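PDB 4XEA: peptidase M16 domain protein, which is a putative M16-family metallopeptidase that probably cleaves peptide bonds using a metal ion, its metal site being occupied here by nickel. Local coordinates for residues Asp87-Phe92 against Ala96-Gly101; Glu104-Val109 against Ala208-Glu213; Pro144-Tyr149 against Ile164-Thr169; Ser266-Gln271 against Val375-Arg380. One frame throughout, in Å; residues are numbered along the deposited sequence.

Interaction 1: Asp87-Phe92 against Ala96-Gly101; sequences DAYTTF and AYYFSG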
loop_
_atom_site.group_PDB
_atom_site.type_symbol
_atom_site.label_atom_id
_atom_site.label_comp_id
_atom_site.label_asym_id
_atom_site.label_seq_id
_atom_site.Cartn_x
_atom_site.Cartn_y
_atom_site.Cartn_z
ATOM N N ASP A 87 -11.097 11.730 -3.515
ATOM C CA ASP A 87 -11.115 10.694 -4.539
ATOM C C ASP A 87 -12.446 9.962 -4.402
ATOM O O ASP A 87 -13.294 10.351 -3.579
ATOM C CB ASP A 87 -9.882 9.801 -4.375
ATOM C CG ASP A 87 -9.471 9.079 -5.674
ATOM O OD1 ASP A 87 -10.208 9.102 -6.694
ATOM O OD2 ASP A 87 -8.395 8.469 -5.651
ATOM N N ALA A 88 -12.671 8.967 -5.247
ATOM C CA ALA A 88 -13.895 8.179 -5.159
ATOM C C ALA A 88 -13.631 6.784 -5.733
ATOM O O ALA A 88 -12.638 6.581 -6.391
ATOM C CB ALA A 88 -15.001 8.870 -5.895
ATOM N N TYR A 89 -14.533 5.852 -5.467
ATOM C CA TYR A 89 -14.572 4.580 -6.149
ATOM C C TYR A 89 -16.020 4.069 -6.218
ATOM O O TYR A 89 -16.890 4.494 -5.455
ATOM C CB TYR A 89 -13.594 3.534 -5.502
ATOM C CG TYR A 89 -14.024 3.066 -4.102
ATOM C CD1 TYR A 89 -15.035 2.125 -3.948
ATOM C CD2 TYR A 89 -13.443 3.599 -2.947
ATOM C CE1 TYR A 89 -15.455 1.699 -2.676
ATOM C CE2 TYR A 89 -13.848 3.187 -1.683
ATOM C CZ TYR A 89 -14.861 2.230 -1.555
ATOM O OH TYR A 89 -15.276 1.816 -0.322
ATOM N N THR A 90 -16.253 3.169 -7.170
ATOM C CA THR A 90 -17.486 2.387 -7.255
ATOM C C THR A 90 -17.128 0.929 -7.067
ATOM O O THR A 90 -16.114 0.438 -7.632
ATOM C CB THR A 90 -18.086 2.537 -8.635
ATOM O OG1 THR A 90 -18.191 3.932 -8.937
ATOM C CG2 THR A 90 -19.458 1.876 -8.714
ATOM N N THR A 91 -17.911 0.242 -6.246
ATOM C CA THR A 91 -17.764 -1.213 -6.098
ATOM C C THR A 91 -19.117 -1.889 -6.356
ATOM O O THR A 91 -20.038 -1.274 -6.923
ATOM C CB THR A 91 -17.062 -1.671 -4.788
ATOM O OG1 THR A 91 -16.810 -3.093 -4.886
ATOM C CG2 THR A 91 -17.896 -1.411 -3.531
ATOM N N PHE A 92 -19.227 -3.166 -6.006
ATOM C CA PHE A 92 -20.407 -3.943 -6.385
ATOM C C PHE A 92 -21.678 -3.356 -5.835
ATOM O O PHE A 92 -22.724 -3.358 -6.511
ATOM C CB PHE A 92 -20.247 -5.395 -5.913
ATOM C CG PHE A 92 -19.079 -6.079 -6.520
ATOM C CD1 PHE A 92 -18.985 -6.207 -7.913
ATOM C CD2 PHE A 92 -18.065 -6.574 -5.741
ATOM C CE1 PHE A 92 -17.900 -6.829 -8.506
ATOM C CE2 PHE A 92 -16.981 -7.239 -6.351
ATOM C CZ PHE A 92 -16.911 -7.337 -7.730
ATOM N N ALA A 96 -18.461 5.364 -3.158
ATOM C CA ALA A 96 -17.872 6.153 -2.073
ATOM C C ALA A 96 -17.071 7.355 -2.586
ATOM O O ALA A 96 -16.328 7.243 -3.579
ATOM C CB ALA A 96 -16.962 5.282 -1.213
ATOM N N TYR A 97 -17.243 8.479 -1.866
ATOM C CA TYR A 97 -16.533 9.746 -2.053
ATOM C C TYR A 97 -15.815 10.104 -0.748
ATOM O O TYR A 97 -16.413 10.068 0.343
ATOM C CB TYR A 97 -17.524 10.850 -2.467
ATOM C CG TYR A 97 -18.341 10.453 -3.695
ATOM C CD1 TYR A 97 -17.882 10.757 -4.970
ATOM C CD2 TYR A 97 -19.510 9.687 -3.580
ATOM C CE1 TYR A 97 -18.550 10.363 -6.090
ATOM C CE2 TYR A 97 -20.222 9.286 -4.729
ATOM C CZ TYR A 97 -19.727 9.622 -5.976
ATOM O OH TYR A 97 -20.389 9.248 -7.121
ATOM N N TYR A 98 -14.513 10.427 -0.826
ATOM C CA TYR A 98 -13.757 10.587 0.414
ATOM C C TYR A 98 -12.616 11.568 0.271
ATOM O O TYR A 98 -12.111 11.754 -0.835
ATOM C CB TYR A 98 -13.249 9.231 0.877
ATOM C CG TYR A 98 -12.324 8.507 -0.097
ATOM C CD1 TYR A 98 -10.952 8.592 0.044
ATOM C CD2 TYR A 98 -12.834 7.724 -1.143
ATOM C CE1 TYR A 98 -10.084 7.931 -0.837
ATOM C CE2 TYR A 98 -11.973 7.037 -2.021
ATOM C CZ TYR A 98 -10.610 7.148 -1.852
ATOM O OH TYR A 98 -9.757 6.527 -2.723
ATOM N N PHE A 99 -12.262 12.234 1.379
ATOM C CA PHE A 99 -11.103 13.075 1.412
ATOM C C PHE A 99 -10.266 12.736 2.619
ATOM O O PHE A 99 -10.726 12.126 3.586
ATOM C CB PHE A 99 -11.479 14.593 1.391
ATOM C CG PHE A 99 -12.067 15.128 2.679
ATOM C CD1 PHE A 99 -11.258 15.447 3.758
ATOM C CD2 PHE A 99 -13.439 15.370 2.783
ATOM C CE1 PHE A 99 -11.798 15.958 4.935
ATOM C CE2 PHE A 99 -13.988 15.888 3.959
ATOM C CZ PHE A 99 -13.172 16.176 5.035
ATOM N N SER A 100 -9.016 13.142 2.561
ATOM C CA SER A 100 -8.209 13.246 3.752
ATOM C C SER A 100 -7.463 14.591 3.751
ATOM O O SER A 100 -7.101 15.114 2.701
ATOM C CB SER A 100 -7.267 12.079 3.831
ATOM O OG SER A 100 -6.281 12.219 2.855
ATOM N N GLY A 101 -7.282 15.156 4.938
ATOM C CA GLY A 101 -6.629 16.459 5.083
ATOM C C GLY A 101 -6.221 16.780 6.503
ATOM O O GLY A 101 -6.396 15.964 7.407
#
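Tyr98 and Tyr89 carry the side-chain part of this antiparallel pairing, on the same face of the sheet as Asp87 and Ala96. The CB of Ala96 sits over one face of the Tyr89 ring, a CH-pi contact with CB 4.0 Å from the ring centroid. Tyr89 and Tyr98 cross at about a right angle, Tyr89 CD2 coming to 3.9 Å from Tyr98 CE2. With CG between its backbone N and carbonyl carbon (chi1 60°), Tyr98 folds its ring back across the Asp87-Ala88 peptide, so that the carbonyl of Asp87 lies against one ring face. On the other face of the sheet, Ala88 CB packs 3.6 Å from Tyr97 CD1. Two pairs of backbone bonds hold this register: Asp87 N to Tyr98 O at 2.9 Å with its return bond, and Ala96 N to Tyr89 O at 2.9 Å with its own. Beyond the pair, the Tyr89 hydroxyl bonds His94 in the turn, and Tyr97 OH meets Tyr189. The hairpin forms one edge of the six-stranded sheet: strand 95-101 pairs onward with strand 31-37, while helices 59-66 and 105-116 cover the face bearing Tyr97.

Interaction 2: Glu104-Val109 against Ala208-Glu213; sequences EIAKHV and AHVIEE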
loop_
_atom_site.group_PDB
_atom_site.type_symbol
_atom_site.label_atom_id
_atom_site.label_comp_id
_atom_site.label_asym_id
_atom_site.label_seq_id
_atom_site.Cartn_x
_atom_site.Cartn_y
_atom_site.Cartn_z
ATOM N N GLU A 104 -8.934 23.021 8.173
ATOM C CA GLU A 104 -10.084 23.567 7.459
ATOM C C GLU A 104 -11.080 22.448 7.154
ATOM O O GLU A 104 -11.674 22.377 6.071
ATOM C CB GLU A 104 -9.628 24.270 6.177
ATOM C CG GLU A 104 -8.776 25.549 6.402
ATOM C CD GLU A 104 -9.632 26.788 6.442
ATOM O OE1 GLU A 104 -9.126 27.870 6.093
ATOM O OE2 GLU A 104 -10.832 26.683 6.803
ATOM N N ILE A 105 -11.245 21.576 8.141
ATOM C CA ILE A 105 -12.098 20.413 8.029
ATOM C C ILE A 105 -13.541 20.858 7.798
ATOM O O ILE A 105 -14.232 20.252 6.988
ATOM C CB ILE A 105 -11.946 19.494 9.279
ATOM C CG1 ILE A 105 -10.478 19.076 9.451
ATOM C CG2 ILE A 105 -12.804 18.260 9.160
ATOM C CD1 ILE A 105 -9.852 18.464 8.198
ATOM N N ALA A 106 -13.979 21.947 8.448
ATOM C CA ALA A 106 -15.330 22.509 8.221
ATOM C C ALA A 106 -15.583 22.749 6.737
ATOM O O ALA A 106 -16.622 22.342 6.201
ATOM C CB ALA A 106 -15.561 23.826 9.028
ATOM N N LYS A 107 -14.612 23.360 6.067
ATOM C CA LYS A 107 -14.729 23.648 4.635
ATOM C C LYS A 107 -14.815 22.373 3.805
ATOM O O LYS A 107 -15.649 22.284 2.899
ATOM C CB LYS A 107 -13.562 24.518 4.152
ATOM C CG LYS A 107 -13.672 24.963 2.690
ATOM C CD LYS A 107 -12.937 26.274 2.444
ATOM C CE LYS A 107 -13.825 27.472 2.813
ATOM N NZ LYS A 107 -13.116 28.751 2.737
ATOM N N HIS A 108 -13.987 21.382 4.134
ATOM C CA HIS A 108 -13.891 20.182 3.339
ATOM C C HIS A 108 -15.171 19.343 3.466
ATOM O O HIS A 108 -15.677 18.830 2.478
ATOM C CB HIS A 108 -12.676 19.335 3.731
ATOM C CG HIS A 108 -11.362 20.023 3.507
ATOM N ND1 HIS A 108 -11.015 20.585 2.298
ATOM C CD2 HIS A 108 -10.315 20.239 4.338
ATOM C CE1 HIS A 108 -9.819 21.135 2.397
ATOM N NE2 HIS A 108 -9.372 20.943 3.627
ATOM N N VAL A 109 -15.684 19.208 4.681
ATOM C CA VAL A 109 -16.943 18.499 4.872
ATOM C C VAL A 109 -18.086 19.134 4.083
ATOM O O VAL A 109 -18.906 18.430 3.493
ATOM C CB VAL A 109 -17.329 18.387 6.353
ATOM C CG1 VAL A 109 -18.738 17.712 6.476
ATOM C CG2 VAL A 109 -16.276 17.570 7.081
ATOM N N ALA A 208 -20.219 18.532 13.637
ATOM C CA ALA A 208 -21.635 18.117 13.743
ATOM C C ALA A 208 -22.582 19.261 13.441
ATOM O O ALA A 208 -23.611 19.065 12.815
ATOM C CB ALA A 208 -21.938 17.539 15.100
ATOM N N HIS A 209 -22.220 20.463 13.871
ATOM C CA HIS A 209 -22.995 21.667 13.604
ATOM C C HIS A 209 -22.901 22.079 12.120
ATOM O O HIS A 209 -23.890 22.450 11.510
ATOM C CB HIS A 209 -22.483 22.773 14.543
ATOM C CG HIS A 209 -23.180 24.083 14.400
ATOM N ND1 HIS A 209 -24.493 24.276 14.779
ATOM C CD2 HIS A 209 -22.727 25.286 13.976
ATOM C CE1 HIS A 209 -24.826 25.540 14.571
ATOM N NE2 HIS A 209 -23.771 26.175 14.089
ATOM N N VAL A 210 -21.716 22.002 11.537
ATOM C CA VAL A 210 -21.549 22.289 10.099
ATOM C C VAL A 210 -22.415 21.351 9.213
ATOM O O VAL A 210 -23.029 21.782 8.212
ATOM C CB VAL A 210 -20.069 22.129 9.683
ATOM C CG1 VAL A 210 -19.918 22.171 8.157
ATOM C CG2 VAL A 210 -19.194 23.163 10.365
ATOM N N ILE A 211 -22.472 20.076 9.586
ATOM C CA ILE A 211 -23.202 19.102 8.781
ATOM C C ILE A 211 -24.700 19.442 8.879
ATOM O O ILE A 211 -25.363 19.547 7.851
ATOM C CB ILE A 211 -22.934 17.624 9.213
ATOM C CG1 ILE A 211 -21.479 17.227 9.012
ATOM C CG2 ILE A 211 -23.804 16.632 8.408
ATOM C CD1 ILE A 211 -21.047 16.010 9.824
ATOM N N GLU A 212 -25.198 19.666 10.104
ATOM C CA GLU A 212 -26.631 19.971 10.335
ATOM C C GLU A 212 -27.022 21.238 9.588
ATOM O O GLU A 212 -28.055 21.290 8.942
ATOM C CB GLU A 212 -26.944 20.160 11.829
ATOM C CG GLU A 212 -26.680 18.955 12.747
ATOM C CD GLU A 212 -27.862 18.033 12.928
ATOM O OE1 GLU A 212 -27.787 17.174 13.832
ATOM O OE2 GLU A 212 -28.855 18.131 12.168
ATOM N N GLU A 213 -26.167 22.250 9.657
ATOM C CA GLU A 213 -26.441 23.524 8.983
ATOM C C GLU A 213 -26.438 23.381 7.468
ATOM O O GLU A 213 -27.301 23.923 6.792
ATOM C CB GLU A 213 -25.462 24.615 9.436
ATOM C CG GLU A 213 -25.795 25.153 10.800
ATOM C CD GLU A 213 -27.134 25.891 10.814
ATOM O OE1 GLU A 213 -28.193 25.232 10.970
ATOM O OE2 GLU A 213 -27.128 27.123 10.645
#
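This is a small apolar helix-to-helix contact in the helical layer that covers the six-stranded sheet, where the start of helix 105-116 meets the middle of helix 204-216. Two pairs of side chains make it. Ala106 CB touches Val210 CG2 at 3.9 Å, and one turn farther along the first helix Val109 CG1 meets Ile211 CG1 at 3.8 Å. Val210 uses both branches: CG1, anti to the backbone N (chi1 170°), comes to 3.8 Å from Ala106 O, and CG2 meets Ala106 CB. The small side chain of Ala106 permits a close approach here, with the CA atoms of Ala106 and Val210 6.5 Å apart. In the second pair the two side chains cross at a slant, and it is the CG1 methylene of Ile211, rather than its terminal methyl, that touches Val109. Both of these residues are buried and continue into the sheet, Val109 resting on Ile198 and Ile211 on Leu196, two residues of strand 194-200. Ala106 and Val210 are partly exposed. Around them, Ile105 adds a contact to Ile207 and Ala106 one to Glu206, both on helix 204-216. Side-by-side helices laid on one face of a beta sheet, sharing a hydrophobic seam above a strand, are characteristic of a two-layer alpha/beta sandwich, the architecture of M16 peptidase domains.

Interaction 3: Pro144-Tyr149 against Ile164-Thr169; sequences PDRRAY and IDIAGT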
loop_
_atom_site.group_PDB
_atom_site.type_symbol
_atom_site.label_atom_id
_atom_site.label_comp_id
_atom_site.label_asym_id
_atom_site.label_seq_id
_atom_site.Cartn_x
_atom_site.Cartn_y
_atom_site.Cartn_z
ATOM N N PRO A 144 -3.956 -8.372 -17.373
ATOM C CA PRO A 144 -4.069 -9.815 -17.066
ATOM C C PRO A 144 -4.743 -10.173 -15.735
ATOM O O PRO A 144 -5.526 -11.131 -15.667
ATOM C CB PRO A 144 -2.614 -10.275 -17.046
ATOM C CG PRO A 144 -1.877 -9.283 -17.876
ATOM C CD PRO A 144 -2.572 -7.977 -17.694
ATOM N N ASP A 145 -4.436 -9.426 -14.677
ATOM C CA ASP A 145 -5.022 -9.725 -13.367
ATOM C C ASP A 145 -6.526 -9.562 -13.422
ATOM O O ASP A 145 -7.270 -10.440 -12.969
ATOM C CB ASP A 145 -4.457 -8.831 -12.268
ATOM C CG ASP A 145 -2.963 -8.966 -12.126
ATOM O OD1 ASP A 145 -2.428 -9.995 -12.582
ATOM O OD2 ASP A 145 -2.325 -8.050 -11.566
ATOM N N ARG A 146 -6.965 -8.443 -13.991
ATOM C CA ARG A 146 -8.385 -8.148 -14.073
ATOM C C ARG A 146 -9.082 -9.179 -14.976
ATOM O O ARG A 146 -10.179 -9.646 -14.670
ATOM C CB ARG A 146 -8.637 -6.716 -14.566
ATOM C CG ARG A 146 -10.064 -6.212 -14.207
ATOM C CD ARG A 146 -10.107 -5.626 -12.785
ATOM N NE ARG A 146 -11.469 -5.587 -12.246
ATOM C CZ ARG A 146 -11.783 -5.413 -10.951
ATOM N NH1 ARG A 146 -10.832 -5.254 -10.026
ATOM N NH2 ARG A 146 -13.059 -5.389 -10.573
ATOM N N ARG A 147 -8.410 -9.559 -16.050
ATOM C CA ARG A 147 -8.934 -10.568 -16.985
ATOM C C ARG A 147 -9.172 -11.958 -16.333
ATOM O O ARG A 147 -10.240 -12.509 -16.481
ATOM C CB ARG A 147 -8.007 -10.680 -18.208
ATOM C CG ARG A 147 -8.574 -11.487 -19.384
ATOM C CD ARG A 147 -10.046 -11.176 -19.649
ATOM N NE ARG A 147 -10.525 -11.878 -20.830
ATOM C CZ ARG A 147 -10.337 -11.473 -22.081
ATOM N NH1 ARG A 147 -9.683 -10.338 -22.340
ATOM N NH2 ARG A 147 -10.802 -12.216 -23.088
ATOM N N ALA A 148 -8.198 -12.485 -15.593
ATOM C CA ALA A 148 -8.331 -13.780 -14.909
ATOM C C ALA A 148 -9.490 -13.768 -13.915
ATOM O O ALA A 148 -10.269 -14.711 -13.840
ATOM C CB ALA A 148 -7.049 -14.118 -14.182
ATOM N N TYR A 149 -9.562 -12.681 -13.155
ATOM C CA TYR A 149 -10.656 -12.429 -12.214
ATOM C C TYR A 149 -12.000 -12.424 -12.932
ATOM O O TYR A 149 -12.933 -13.127 -12.524
ATOM C CB TYR A 149 -10.396 -11.093 -11.520
ATOM C CG TYR A 149 -11.473 -10.636 -10.601
ATOM C CD1 TYR A 149 -12.275 -9.553 -10.943
ATOM C CD2 TYR A 149 -11.714 -11.274 -9.419
ATOM C CE1 TYR A 149 -13.276 -9.102 -10.103
ATOM C CE2 TYR A 149 -12.745 -10.835 -8.556
ATOM C CZ TYR A 149 -13.509 -9.760 -8.909
ATOM O OH TYR A 149 -14.511 -9.298 -8.086
ATOM N N ILE A 164 -20.563 -8.915 -14.725
ATOM C CA ILE A 164 -20.149 -7.784 -15.546
ATOM C C ILE A 164 -19.234 -6.873 -14.738
ATOM O O ILE A 164 -19.504 -6.575 -13.571
ATOM C CB ILE A 164 -21.371 -6.989 -16.010
ATOM C CG1 ILE A 164 -22.354 -7.957 -16.681
ATOM C CG2 ILE A 164 -20.974 -5.893 -17.035
ATOM C CD1 ILE A 164 -21.807 -8.617 -17.937
ATOM N N ASP A 165 -18.162 -6.394 -15.357
ATOM C CA ASP A 165 -17.223 -5.551 -14.627
ATOM C C ASP A 165 -17.880 -4.208 -14.225
ATOM O O ASP A 165 -18.858 -3.772 -14.806
ATOM C CB ASP A 165 -15.921 -5.322 -15.414
ATOM C CG ASP A 165 -14.727 -4.947 -14.484
ATOM O OD1 ASP A 165 -14.854 -4.932 -13.200
ATOM O OD2 ASP A 165 -13.682 -4.653 -15.042
ATOM N N ILE A 166 -17.311 -3.585 -13.220
ATOM C CA ILE A 166 -17.873 -2.402 -12.584
ATOM C C ILE A 166 -18.231 -1.266 -13.537
ATOM O O ILE A 166 -19.281 -0.638 -13.365
ATOM C CB ILE A 166 -16.991 -1.958 -11.388
ATOM C CG1 ILE A 166 -17.137 -3.013 -10.241
ATOM C CG2 ILE A 166 -17.363 -0.537 -10.906
ATOM C CD1 ILE A 166 -15.974 -2.996 -9.271
ATOM N N ALA A 167 -17.394 -1.038 -14.562
ATOM C CA ALA A 167 -17.631 -0.004 -15.566
ATOM C C ALA A 167 -18.696 -0.355 -16.624
ATOM O O ALA A 167 -19.118 0.503 -17.391
ATOM C CB ALA A 167 -16.287 0.380 -16.253
ATOM N N GLY A 168 -19.143 -1.596 -16.649
ATOM C CA GLY A 168 -20.095 -2.069 -17.654
ATOM C C GLY A 168 -19.364 -2.578 -18.870
ATOM O O GLY A 168 -18.185 -2.922 -18.779
ATOM N N THR A 169 -20.047 -2.612 -20.016
ATOM C CA THR A 169 -19.399 -2.904 -21.315
ATOM C C THR A 169 -19.405 -1.657 -22.208
ATOM O O THR A 169 -20.033 -0.649 -21.885
ATOM C CB THR A 169 -20.102 -4.079 -22.059
ATOM O OG1 THR A 169 -21.457 -3.719 -22.364
ATOM C CG2 THR A 169 -20.126 -5.351 -21.205
#
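A surface salt bridge joins the first turns of helix 144-156 to the loop that leads into helix 170-175, close to the metal-bearing part of the protein. Arg146 NH2 donates to Asp165 OD1 over 3.2 Å with an N-H...O angle of 152°. The guanidinium and carboxylate planes are nearly parallel, 16° apart, the nitrogen meeting the oxygen on its syn side but somewhat out of the carboxylate plane. The pairing is lopsided: Arg146 NE stays 3.6 Å from the same Asp165 OD1, not hydrogen-bonded, and a single bond from NH2 carries the bridge. The arginine leaves its helix with CG anti to the backbone N and then turns about the CB-CG bond (chi2 85°), which brings one face of the guanidinium against the ring of Tyr149, whose CE1 lies 3.7 Å above the guanidinium plane, toward its rim. Ile166 CD1 approaches Arg146 NH2 at 4.0 Å. Asp165 OD1 also accepts a weak bond from Ile166 N, 2.8 Å away, so one oxygen serves both the arginine and the loop. That loop closes by Gly168 N bonding Asp165 O at 2.9 Å. Val140 of helix 123-141 touches both Arg146 and Asp165, and Ala167 packs against Glu136, a nickel ligand. The type I beta turn from Asp165 to Gly168 runs into Thr169, N-cap of the next helix with OG1 bonded to Ser172 N: a turn leading into a side-chain-capped helix.

Interaction 4: Ser266-Gln271 against Val375-Arg380; sequences SNLIEQ and VTYFLR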
loop_
_atom_site.group_PDB
_atom_site.type_symbol
_atom_site.label_atom_id
_atom_site.label_comp_id
_atom_site.label_asym_id
_atom_site.label_seq_id
_atom_site.Cartn_x
_atom_site.Cartn_y
_atom_site.Cartn_z
ATOM N N SER A 266 -25.700 -8.367 10.797
ATOM C CA SER A 266 -24.915 -9.109 11.766
ATOM C C SER A 266 -24.555 -10.512 11.207
ATOM O O SER A 266 -23.474 -11.054 11.515
ATOM C CB SER A 266 -25.651 -9.199 13.112
ATOM O OG SER A 266 -26.694 -10.156 12.969
ATOM N N ASN A 267 -25.411 -11.099 10.371
ATOM C CA ASN A 267 -25.081 -12.384 9.750
ATOM C C ASN A 267 -23.877 -12.263 8.770
ATOM O O ASN A 267 -23.033 -13.168 8.644
ATOM C CB ASN A 267 -26.296 -12.957 9.009
ATOM C CG ASN A 267 -27.428 -13.432 9.951
ATOM O OD1 ASN A 267 -27.207 -13.816 11.102
ATOM N ND2 ASN A 267 -28.649 -13.404 9.441
ATOM N N LEU A 268 -23.836 -11.155 8.051
ATOM C CA LEU A 268 -22.788 -10.888 7.100
ATOM C C LEU A 268 -21.473 -10.652 7.826
ATOM O O LEU A 268 -20.433 -11.187 7.428
ATOM C CB LEU A 268 -23.148 -9.677 6.247
ATOM C CG LEU A 268 -22.087 -9.235 5.230
ATOM C CD1 LEU A 268 -22.751 -8.731 3.942
ATOM C CD2 LEU A 268 -21.238 -8.156 5.839
ATOM N N ILE A 269 -21.526 -9.877 8.904
ATOM C CA ILE A 269 -20.346 -9.597 9.737
ATOM C C ILE A 269 -19.768 -10.909 10.253
ATOM O O ILE A 269 -18.533 -11.125 10.255
ATOM C CB ILE A 269 -20.657 -8.664 10.922
ATOM C CG1 ILE A 269 -20.920 -7.195 10.483
ATOM C CG2 ILE A 269 -19.508 -8.708 11.953
ATOM C CD1 ILE A 269 -21.685 -6.288 11.541
ATOM N N GLU A 270 -20.638 -11.785 10.743
ATOM C CA GLU A 270 -20.162 -13.040 11.321
ATOM C C GLU A 270 -19.522 -13.933 10.248
ATOM O O GLU A 270 -18.481 -14.555 10.462
ATOM C CB GLU A 270 -21.324 -13.773 12.038
ATOM C CG GLU A 270 -20.907 -14.960 12.915
ATOM C CD GLU A 270 -20.609 -16.247 12.124
ATOM O OE1 GLU A 270 -21.028 -16.334 10.942
ATOM O OE2 GLU A 270 -19.958 -17.161 12.699
ATOM N N GLN A 271 -20.180 -14.047 9.116
ATOM C CA GLN A 271 -19.713 -14.965 8.056
ATOM C C GLN A 271 -18.403 -14.451 7.414
ATOM O O GLN A 271 -17.497 -15.226 7.133
ATOM C CB GLN A 271 -20.808 -15.110 7.015
ATOM C CG GLN A 271 -20.580 -16.192 5.982
ATOM C CD GLN A 271 -21.827 -16.439 5.177
ATOM O OE1 GLN A 271 -22.828 -16.890 5.713
ATOM N NE2 GLN A 271 -21.774 -16.153 3.895
ATOM N N VAL A 375 -18.526 2.437 7.230
ATOM C CA VAL A 375 -19.368 2.662 6.048
ATOM C C VAL A 375 -19.880 1.363 5.442
ATOM O O VAL A 375 -21.083 1.206 5.165
ATOM C CB VAL A 375 -18.626 3.415 4.946
ATOM C CG1 VAL A 375 -19.427 3.367 3.661
ATOM C CG2 VAL A 375 -18.337 4.908 5.379
ATOM N N THR A 376 -18.935 0.464 5.200
ATOM C CA THR A 376 -19.214 -0.773 4.494
ATOM C C THR A 376 -20.180 -1.678 5.239
ATOM O O THR A 376 -21.146 -2.153 4.654
ATOM C CB THR A 376 -17.880 -1.511 4.106
ATOM O OG1 THR A 376 -17.214 -0.706 3.124
ATOM C CG2 THR A 376 -18.200 -2.823 3.442
ATOM N N TYR A 377 -19.929 -1.936 6.510
ATOM C CA TYR A 377 -20.835 -2.775 7.293
ATOM C C TYR A 377 -22.199 -2.118 7.521
ATOM O O TYR A 377 -23.231 -2.788 7.506
ATOM C CB TYR A 377 -20.186 -3.184 8.623
ATOM C CG TYR A 377 -19.062 -4.225 8.451
ATOM C CD1 TYR A 377 -19.297 -5.381 7.696
ATOM C CD2 TYR A 377 -17.800 -4.074 9.030
ATOM C CE1 TYR A 377 -18.348 -6.332 7.519
ATOM C CE2 TYR A 377 -16.805 -5.083 8.871
ATOM C CZ TYR A 377 -17.113 -6.195 8.094
ATOM O OH TYR A 377 -16.230 -7.226 7.841
ATOM N N PHE A 378 -22.210 -0.806 7.757
ATOM C CA PHE A 378 -23.494 -0.087 7.874
ATOM C C PHE A 378 -24.367 -0.253 6.633
ATOM O O PHE A 378 -25.526 -0.681 6.714
ATOM C CB PHE A 378 -23.281 1.406 8.193
ATOM C CG PHE A 378 -24.565 2.176 8.164
ATOM C CD1 PHE A 378 -25.393 2.189 9.261
ATOM C CD2 PHE A 378 -24.959 2.808 6.994
ATOM C CE1 PHE A 378 -26.626 2.869 9.216
ATOM C CE2 PHE A 378 -26.187 3.455 6.910
ATOM C CZ PHE A 378 -27.027 3.482 8.003
ATOM N N LEU A 379 -23.808 0.014 5.466
ATOM C CA LEU A 379 -24.567 -0.028 4.236
ATOM C C LEU A 379 -25.044 -1.464 3.858
ATOM O O LEU A 379 -26.113 -1.630 3.265
ATOM C CB LEU A 379 -23.801 0.603 3.086
ATOM C CG LEU A 379 -23.560 2.130 3.146
ATOM C CD1 LEU A 379 -22.743 2.584 1.925
ATOM C CD2 LEU A 379 -24.903 2.917 3.218
ATOM N N ARG A 380 -24.280 -2.468 4.282
ATOM C CA ARG A 380 -24.638 -3.871 4.094
ATOM C C ARG A 380 -25.609 -4.416 5.154
ATOM O O ARG A 380 -25.859 -5.634 5.211
ATOM C CB ARG A 380 -23.342 -4.688 4.085
ATOM C CG ARG A 380 -22.681 -4.599 2.692
ATOM C CD ARG A 380 -21.244 -5.148 2.705
ATOM N NE ARG A 380 -20.617 -4.838 1.426
ATOM C CZ ARG A 380 -19.318 -4.914 1.124
ATOM N NH1 ARG A 380 -18.423 -5.395 1.988
ATOM N NH2 ARG A 380 -18.924 -4.538 -0.090
#
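Leu268 and Ile269 reach the ring of Tyr377 from two different directions. Ile269 CG1 stands over one ring face, a CH-pi contact 4.1 Å from the centroid and 27° off the ring normal, whereas Leu268 CD2 comes in the ring plane at the edge, 3.8 Å from Tyr377 CE1. Tyr377 has CG anti to its carbonyl carbon (chi1 -72°), and the ring thus reaches across to the other helix although its CB does not point straight at it. Leu268 does point across: with CG anti to the backbone N (chi1 177°) it spreads its two methyls, CD2 to the tyrosine and CD1 to the aliphatic part of Arg380, where CD lies 4.1 Å away. Arg380 runs extended from CG to NE, offering that apolar stem to the leucine while its charged end makes a salt bridge with Asp93. The Tyr377 hydroxyl hydrogen-bonds Asp272, farther along the helix of Leu268 and Ile269. Phe385 meets the same tyrosine ring and also touches Ile269, while a backbone bond joins Arg380 to Gly265. Helix 367-379 also packs on strands 31-37 and 194-200 of the six-stranded sheet, and Leu268 touches strand 304-309 of the five-stranded one: a helix-helix contact joining two alpha/beta halves.

Interactions 1 and 2 adjoin through consecutive elements: from strand 95-101 the chain runs into helix 105-116, and Phe99 CZ packs 3.5 Å from His108 CB. Interaction 1 also meets interaction 3, Thr90 O lying 3.6 Å from Ile166 CG2. Both lie near the nickel ion held by His61, His65 and Glu136: the side chains of Tyr89 and Ile166 are about 8 Å and 7 Å from it. Interactions 2 and 3 lie on opposite sides of the chain's centre, their centres 37 Å apart. Interaction 4 touches none of the others, although its nearest atoms come within about 5 Å of interaction 1, and helix 367-379 also packs on strand 31-37, which pairs with strand 95-101.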